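Local coordinates for DsbA family protein (Salmonella typhimurium, PDB 7JVE), which acts, as a trimer, as a thioredoxin-like bifunctional enzyme with both thiol oxidase and disulfide isomerase activities, at residues 59-70 with 222-233. Residues are numbered along the deposited sequence; the frame is centred on the assembly and turned at random. Where two conformers were deposited one is given.
Sequences VQLALQYRAELL and MPQTQDGDVKRV
R66 and P223, meeting where a short helix faces a hairpin loop, illustrate how one guanidinium can gather the backbone carbonyls of a loop. In the modelled one of its two conformers, with CG anti to the backbone N (chi1 -178°) and the chain bent at chi3, the side chain reaches from its short helix into the curl of residues 223-227. A bond of good length runs there from R66 NH2 to P223 O, 2.9 Å long and approaching from above the carbonyl plane. Weak bonds add Q224 O, a partner of NE, and D227 O, a partner of NH1. The group is also sandwiched: Q226 CA sits over the centre of one face of the R66 guanidinium, and the methyl CE of M222 lies 3.9 Å above the opposite one. Two waters at the guanidinium edge extend the network, one linking R66 NH1 to L63 O, the other linking NH2 to the carbonyls of D227 and D229.

In the thioredoxin-like domain, this loop joins the antiparallel strands 218-223 and 234-237, the latter outermost in this chain's sheet, and the contact ties it to the end of the long helix 37-64 and the short helix 66-69.

Apolar packing accompanies the arginine. Toward the strand end at 222-223, L69 CD1 meets M222 SD at 3.9 Å, and a methyl of L70, CD1, rests against the carbonyl oxygen of Q224. Toward 230-233, V59 CG1 packs on V230 CB at 3.9 Å, A62 CB touches V233 CG1, and L63 divides its branches, CD1 to V230 CG1 and CD2 to V233 CG2. Farther out, Q224 is fixed by hydrogen bonds from NE2 to the carbonyls of N80 and A82, and R115 bridges Q224 OE1 and L70 O.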
loop_
_atom_site.group_PDB
_atom_site.type_symbol
_atom_site.label_atom_id
_atom_site.label_comp_id
_atom_site.label_asym_id
_atom_site.label_seq_id
_atom_site.Cartn_x
_atom_site.Cartn_y
_atom_site.Cartn_z
ATOM N N VAL A 59 -1.802 -24.691 -10.126
ATOM C CA VAL A 59 -1.401 -25.668 -11.130
ATOM C C VAL A 59 -2.383 -26.836 -11.159
ATOM O O VAL A 59 -2.798 -27.295 -12.234
ATOM C CB VAL A 59 0.043 -26.143 -10.875
ATOM C CG1 VAL A 59 0.306 -27.424 -11.655
ATOM C CG2 VAL A 59 1.048 -25.052 -11.271
ATOM N N GLN A 60 -2.786 -27.326 -9.983
ATOM C CA GLN A 60 -3.776 -28.397 -9.937
ATOM C C GLN A 60 -5.065 -27.979 -10.628
ATOM O O GLN A 60 -5.683 -28.784 -11.329
ATOM C CB GLN A 60 -4.059 -28.809 -8.488
ATOM C CG GLN A 60 -2.944 -29.609 -7.852
ATOM C CD GLN A 60 -2.751 -30.941 -8.563
ATOM O OE1 GLN A 60 -3.684 -31.743 -8.670
ATOM N NE2 GLN A 60 -1.553 -31.164 -9.092
ATOM N N LEU A 61 -5.502 -26.726 -10.417
ATOM C CA LEU A 61 -6.730 -26.250 -11.052
ATOM C C LEU A 61 -6.578 -26.193 -12.568
ATOM O O LEU A 61 -7.493 -26.595 -13.303
ATOM C CB LEU A 61 -7.116 -24.879 -10.497
ATOM C CG LEU A 61 -7.550 -24.865 -9.026
ATOM C CD1 LEU A 61 -7.800 -23.436 -8.536
ATOM C CD2 LEU A 61 -8.801 -25.729 -8.844
ATOM N N ALA A 62 -5.416 -25.717 -13.051
ATOM C CA ALA A 62 -5.131 -25.706 -14.487
ATOM C C ALA A 62 -5.204 -27.104 -15.085
ATOM O O ALA A 62 -5.787 -27.298 -16.160
ATOM C CB ALA A 62 -3.757 -25.104 -14.752
ATOM N N LEU A 63 -4.621 -28.095 -14.405
ATOM C CA LEU A 63 -4.698 -29.459 -14.915
ATOM C C LEU A 63 -6.133 -29.955 -14.933
ATOM O O LEU A 63 -6.542 -30.643 -15.873
ATOM C CB LEU A 63 -3.811 -30.394 -14.094
ATOM C CG LEU A 63 -2.323 -30.067 -14.238
ATOM C CD1 LEU A 63 -1.476 -30.833 -13.210
ATOM C CD2 LEU A 63 -1.835 -30.313 -15.668
ATOM N N GLN A 64 -6.926 -29.596 -13.922
ATOM C CA GLN A 64 -8.307 -30.075 -13.882
ATOM C C GLN A 64 -9.169 -29.435 -14.982
ATOM O O GLN A 64 -10.038 -30.097 -15.564
ATOM C CB GLN A 64 -8.904 -29.817 -12.499
ATOM C CG GLN A 64 -10.345 -30.258 -12.372
ATOM C CD GLN A 64 -11.012 -29.853 -11.056
ATOM O OE1 GLN A 64 -10.357 -29.461 -10.079
ATOM N NE2 GLN A 64 -12.335 -29.954 -11.031
ATOM N N TYR A 65 -8.946 -28.157 -15.298
ATOM C CA TYR A 65 -9.769 -27.463 -16.285
ATOM C C TYR A 65 -9.056 -27.290 -17.620
ATOM O O TYR A 65 -9.364 -26.371 -18.375
ATOM C CB TYR A 65 -10.246 -26.117 -15.732
ATOM C CG TYR A 65 -11.183 -26.323 -14.555
ATOM C CD1 TYR A 65 -12.525 -26.627 -14.743
ATOM C CD2 TYR A 65 -10.706 -26.259 -13.252
ATOM C CE1 TYR A 65 -13.375 -26.834 -13.659
ATOM C CE2 TYR A 65 -11.534 -26.469 -12.170
ATOM C CZ TYR A 65 -12.865 -26.761 -12.375
ATOM O OH TYR A 65 -13.667 -26.970 -11.281
ATOM N N ARG A 66 -8.111 -28.175 -17.933
ATOM C CA ARG A 66 -7.366 -28.069 -19.184
ATOM C C ARG A 66 -8.293 -27.918 -20.393
ATOM O O ARG A 66 -8.076 -27.056 -21.253
ATOM C CB ARG A 66 -6.463 -29.297 -19.350
ATOM C CG ARG A 66 -5.596 -29.257 -20.607
ATOM C CD ARG A 66 -4.807 -30.558 -20.809
ATOM N NE ARG A 66 -3.366 -30.312 -20.865
ATOM C CZ ARG A 66 -2.514 -30.629 -19.896
ATOM N NH1 ARG A 66 -2.952 -31.216 -18.794
ATOM N NH2 ARG A 66 -1.224 -30.365 -20.032
ATOM N N ALA A 67 -9.326 -28.760 -20.488
ATOM C CA ALA A 67 -10.145 -28.739 -21.695
ATOM C C ALA A 67 -10.811 -27.382 -21.870
ATOM O O ALA A 67 -10.849 -26.835 -22.981
ATOM C CB ALA A 67 -11.182 -29.868 -21.673
ATOM N N GLU A 68 -11.327 -26.817 -20.782
ATOM C CA GLU A 68 -11.944 -25.504 -20.853
ATOM C C GLU A 68 -10.902 -24.437 -21.165
ATOM O O GLU A 68 -11.145 -23.547 -21.988
ATOM C CB GLU A 68 -12.657 -25.203 -19.530
ATOM C CG GLU A 68 -13.833 -26.137 -19.276
ATOM C CD GLU A 68 -13.461 -27.378 -18.437
ATOM O OE1 GLU A 68 -14.210 -27.695 -17.484
ATOM O OE2 GLU A 68 -12.410 -28.015 -18.680
ATOM N N LEU A 69 -9.738 -24.505 -20.510
ATOM C CA LEU A 69 -8.686 -23.522 -20.748
ATOM C C LEU A 69 -8.267 -23.497 -22.215
ATOM O O LEU A 69 -7.962 -22.432 -22.763
ATOM C CB LEU A 69 -7.478 -23.822 -19.862
ATOM C CG LEU A 69 -7.611 -23.506 -18.368
ATOM C CD1 LEU A 69 -6.483 -24.159 -17.588
ATOM C CD2 LEU A 69 -7.634 -22.011 -18.120
ATOM N N LEU A 70 -8.230 -24.662 -22.863
ATOM C CA LEU A 70 -7.721 -24.782 -24.221
ATOM C C LEU A 70 -8.829 -24.891 -25.256
ATOM O O LEU A 70 -8.544 -25.178 -26.423
ATOM C CB LEU A 70 -6.783 -25.982 -24.335
ATOM C CG LEU A 70 -5.728 -26.080 -23.241
ATOM C CD1 LEU A 70 -4.856 -27.287 -23.471
ATOM C CD2 LEU A 70 -4.922 -24.816 -23.186
ATOM N N MET A 222 0.966 -23.741 -20.195
ATOM C CA MET A 222 0.880 -25.180 -20.012
ATOM C C MET A 222 1.038 -25.878 -21.352
ATOM O O MET A 222 0.697 -25.302 -22.396
ATOM C CB MET A 222 -0.453 -25.557 -19.362
ATOM C CG MET A 222 -1.638 -25.272 -20.248
ATOM S SD MET A 222 -3.232 -25.436 -19.424
ATOM C CE MET A 222 -3.031 -26.963 -18.495
ATOM N N PRO A 223 1.559 -27.105 -21.361
ATOM C CA PRO A 223 1.509 -27.916 -22.581
ATOM C C PRO A 223 0.067 -28.236 -22.930
ATOM O O PRO A 223 -0.794 -28.360 -22.060
ATOM C CB PRO A 223 2.284 -29.194 -22.209
ATOM C CG PRO A 223 2.982 -28.870 -20.916
ATOM C CD PRO A 223 2.115 -27.861 -20.227
ATOM N N GLN A 224 -0.191 -28.379 -24.226
ATOM C CA GLN A 224 -1.553 -28.656 -24.651
ATOM C C GLN A 224 -1.891 -30.136 -24.537
ATOM O O GLN A 224 -3.045 -30.474 -24.254
ATOM C CB GLN A 224 -1.758 -28.166 -26.081
ATOM C CG GLN A 224 -1.711 -26.643 -26.252
ATOM C CD GLN A 224 -2.648 -26.180 -27.346
ATOM O OE1 GLN A 224 -3.751 -25.729 -27.070
ATOM N NE2 GLN A 224 -2.226 -26.328 -28.600
ATOM N N THR A 225 -0.915 -31.025 -24.745
ATOM C CA THR A 225 -1.170 -32.458 -24.683
ATOM C C THR A 225 -1.325 -32.860 -23.231
ATOM O O THR A 225 -0.512 -32.478 -22.384
ATOM C CB THR A 225 -0.014 -33.272 -25.257
ATOM O OG1 THR A 225 1.135 -33.067 -24.425
ATOM C CG2 THR A 225 0.285 -32.830 -26.691
ATOM N N GLN A 226 -2.342 -33.666 -22.946
ATOM C CA GLN A 226 -2.742 -33.843 -21.565
ATOM C C GLN A 226 -1.676 -34.700 -20.883
ATOM O O GLN A 226 -1.585 -35.920 -21.088
ATOM C CB GLN A 226 -4.143 -34.418 -21.437
ATOM C CG GLN A 226 -4.686 -33.923 -20.100
ATOM C CD GLN A 226 -6.095 -34.345 -19.758
ATOM O OE1 GLN A 226 -6.671 -35.219 -20.400
ATOM N NE2 GLN A 226 -6.701 -33.607 -18.829
ATOM N N ASP A 227 -0.843 -34.025 -20.097
ATOM C CA ASP A 227 0.285 -34.561 -19.355
ATOM C C ASP A 227 0.130 -34.016 -17.944
ATOM O O ASP A 227 -0.141 -32.822 -17.770
ATOM C CB ASP A 227 1.604 -34.102 -19.989
ATOM C CG ASP A 227 2.811 -34.847 -19.459
ATOM O OD1 ASP A 227 2.703 -36.067 -19.206
ATOM O OD2 ASP A 227 3.875 -34.205 -19.306
ATOM N N GLY A 228 0.263 -34.877 -16.945
ATOM C CA GLY A 228 0.053 -34.427 -15.584
ATOM C C GLY A 228 1.307 -33.847 -14.970
ATOM O O GLY A 228 1.460 -33.826 -13.742
ATOM N N ASP A 229 2.219 -33.378 -15.821
ATOM C CA ASP A 229 3.503 -32.868 -15.353
ATOM C C ASP A 229 3.297 -31.462 -14.799
ATOM O O ASP A 229 3.321 -30.473 -15.536
ATOM C CB ASP A 229 4.543 -32.914 -16.465
ATOM C CG ASP A 229 5.965 -32.929 -15.924
ATOM O OD1 ASP A 229 6.910 -33.171 -16.708
ATOM O OD2 ASP A 229 6.137 -32.654 -14.711
ATOM N N VAL A 230 3.083 -31.394 -13.480
ATOM C CA VAL A 230 2.943 -30.133 -12.761
ATOM C C VAL A 230 4.119 -29.215 -13.067
ATOM O O VAL A 230 3.995 -27.975 -13.014
ATOM C CB VAL A 230 2.823 -30.410 -11.241
ATOM C CG1 VAL A 230 1.611 -31.295 -10.939
ATOM C CG2 VAL A 230 4.111 -31.023 -10.688
ATOM N N LYS A 231 5.265 -29.808 -13.416
ATOM C CA LYS A 231 6.516 -29.100 -13.639
ATOM C C LYS A 231 6.544 -28.304 -14.935
ATOM O O LYS A 231 7.454 -27.489 -15.103
ATOM C CB LYS A 231 7.683 -30.096 -13.631
ATOM C CG LYS A 231 9.054 -29.435 -13.568
ATOM C CD LYS A 231 9.276 -28.750 -12.225
ATOM C CE LYS A 231 9.368 -29.757 -11.080
ATOM N NZ LYS A 231 10.618 -30.555 -11.148
ATOM N N ARG A 232 5.589 -28.513 -15.849
ATOM C CA ARG A 232 5.541 -27.773 -17.109
ATOM C C ARG A 232 4.441 -26.714 -17.157
ATOM O O ARG A 232 4.184 -26.160 -18.229
ATOM C CB ARG A 232 5.374 -28.737 -18.286
ATOM C CG ARG A 232 6.526 -29.723 -18.481
ATOM C CD ARG A 232 6.794 -29.969 -19.959
ATOM N NE ARG A 232 5.842 -30.920 -20.548
ATOM C CZ ARG A 232 5.594 -31.060 -21.857
ATOM N NH1 ARG A 232 6.228 -30.315 -22.760
ATOM N NH2 ARG A 232 4.709 -31.964 -22.272
ATOM N N VAL A 233 3.794 -26.412 -16.036
ATOM C CA VAL A 233 2.670 -25.478 -15.982
ATOM C C VAL A 233 3.058 -24.286 -15.119
ATOM O O VAL A 233 3.660 -24.451 -14.057
ATOM C CB VAL A 233 1.414 -26.148 -15.398
ATOM C CG1 VAL A 233 0.240 -25.168 -15.358
ATOM C CG2 VAL A 233 1.077 -27.430 -16.145
HETATM O O HOH W 1 -5.079 -32.305 -17.520
HETATM O O HOH W 2 1.255 -30.597 -18.016
#